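Local coordinates for designed helical repeat protein (Synthetic construct, PDB 5CWG) that serves as a de novo designed helical repeat protein, probably without a biological function, made in a computational exploration of repeat architectures, at residues 98-102 and 103-107. Numbering follows the deposited sequence. Where two conformers were deposited one is given.
Sequences AGITS and SEVLE
S102 reaches forward with its hydroxyl to the first turn of helix 103-123, where S102 OG accepts from V105 N at 3.0 Å in a nearly straight bond (165°). With OG swung opposite its own backbone nitrogen (chi1 157°), the oxygen lies in front of the amides that the helix start leaves without a carbonyl. A water hydrogen-bonded to S102 OG at 2.7 Å accepts from E104 N, so hydroxyl and water together serve two of these N-H groups. The S102 carbonyl opens the regular ladder, S102 O taking L106 N at 3.0 Å. V105 CG2 packs beside the capping oxygen, 3.3 Å from S102 OG, while its other branch turns to I100: V105 CG1 meets I100 CG2 at 3.9 Å, the two side chains crossing at about a right angle. L106 CD2 approaches the same I100 methyl more loosely, and L156 of helix 153-173 touches both I100 and V105. Replacing S102 by alanine is likely to leave the V105 amide without its side-chain acceptor and the bridging water with one grip fewer. The carboxylate end of E104 leads away from the loop, its OE1 in a salt bridge with K157 NZ of helix 153-173. Following the Schellman motif at G99, this serine N-cap completes the short loop joining helix 77-98 to helix 103-123 in the designed all-helical repeat fold.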
loop_
_atom_site.group_PDB
_atom_site.type_symbol
_atom_site.label_atom_id
_atom_site.label_comp_id
_atom_site.label_asym_id
_atom_site.label_seq_id
_atom_site.Cartn_x
_atom_site.Cartn_y
_atom_site.Cartn_z
ATOM N N ALA A 98 -4.080 15.571 1.856
ATOM C CA ALA A 98 -4.977 15.655 2.987
ATOM C C ALA A 98 -4.311 16.085 4.291
ATOM O O ALA A 98 -5.014 16.260 5.285
ATOM C CB ALA A 98 -5.688 14.310 3.196
ATOM N N GLY A 99 -3.001 16.327 4.258
ATOM C CA GLY A 99 -2.273 16.728 5.447
ATOM C C GLY A 99 -2.112 15.656 6.502
ATOM O O GLY A 99 -2.093 15.954 7.689
ATOM N N ILE A 100 -1.993 14.408 6.073
ATOM C CA ILE A 100 -1.859 13.302 7.009
ATOM C C ILE A 100 -0.407 12.942 7.244
ATOM O O ILE A 100 0.342 12.648 6.308
ATOM C CB ILE A 100 -2.632 12.080 6.520
ATOM C CG1 ILE A 100 -4.133 12.377 6.564
ATOM C CG2 ILE A 100 -2.301 10.824 7.361
ATOM C CD1 ILE A 100 -4.946 11.391 5.827
ATOM N N THR A 101 -0.025 12.950 8.515
ATOM C CA THR A 101 1.315 12.567 8.935
ATOM C C THR A 101 1.316 11.530 10.067
ATOM O O THR A 101 2.360 11.073 10.478
ATOM C CB THR A 101 2.123 13.790 9.403
ATOM O OG1 THR A 101 1.460 14.408 10.502
ATOM C CG2 THR A 101 2.306 14.777 8.260
ATOM N N SER A 102 0.141 11.130 10.532
ATOM C CA SER A 102 0.038 10.170 11.627
ATOM C C SER A 102 0.695 8.849 11.267
ATOM O O SER A 102 0.330 8.187 10.284
ATOM C CB SER A 102 -1.416 9.932 11.962
ATOM O OG SER A 102 -1.630 8.693 12.617
ATOM N N SER A 103 1.602 8.398 12.135
ATOM C CA SER A 103 2.288 7.130 11.908
ATOM C C SER A 103 1.309 5.957 11.939
ATOM O O SER A 103 1.415 5.025 11.120
ATOM C CB SER A 103 3.390 6.911 12.961
ATOM O OG SER A 103 2.854 6.836 14.261
ATOM N N GLU A 104 0.342 5.998 12.842
ATOM C CA GLU A 104 -0.600 4.895 12.978
ATOM C C GLU A 104 -1.563 4.831 11.802
ATOM O O GLU A 104 -1.912 3.746 11.338
ATOM C CB GLU A 104 -1.344 4.975 14.303
ATOM C CG GLU A 104 -0.337 4.791 15.482
ATOM C CD GLU A 104 -0.900 4.569 16.841
ATOM O OE1 GLU A 104 -1.959 5.107 17.160
ATOM O OE2 GLU A 104 -0.226 3.849 17.626
ATOM N N VAL A 105 -1.977 5.975 11.293
ATOM C CA VAL A 105 -2.844 6.007 10.129
ATOM C C VAL A 105 -2.094 5.461 8.922
ATOM O O VAL A 105 -2.626 4.645 8.154
ATOM C CB VAL A 105 -3.357 7.413 9.840
ATOM C CG1 VAL A 105 -4.048 7.515 8.497
ATOM C CG2 VAL A 105 -4.300 7.869 10.938
ATOM N N LEU A 106 -0.862 5.913 8.700
ATOM C CA LEU A 106 -0.093 5.460 7.549
ATOM C C LEU A 106 0.190 3.964 7.613
ATOM O O LEU A 106 0.112 3.262 6.598
ATOM C CB LEU A 106 1.217 6.260 7.435
ATOM C CG LEU A 106 1.023 7.727 7.094
ATOM C CD1 LEU A 106 2.276 8.513 7.341
ATOM C CD2 LEU A 106 0.573 7.891 5.660
ATOM N N GLU A 107 0.501 3.452 8.798
ATOM C CA GLU A 107 0.723 2.016 8.940
ATOM C C GLU A 107 -0.521 1.207 8.563
ATOM O O GLU A 107 -0.424 0.158 7.911
ATOM C CB GLU A 107 1.131 1.686 10.369
ATOM C CG GLU A 107 1.571 0.220 10.563
ATOM C CD GLU A 107 0.419 -0.776 10.682
ATOM O OE1 GLU A 107 -0.645 -0.423 11.217
ATOM O OE2 GLU A 107 0.595 -1.936 10.260
HETATM O O HOH W 1 -0.221 8.274 14.843
#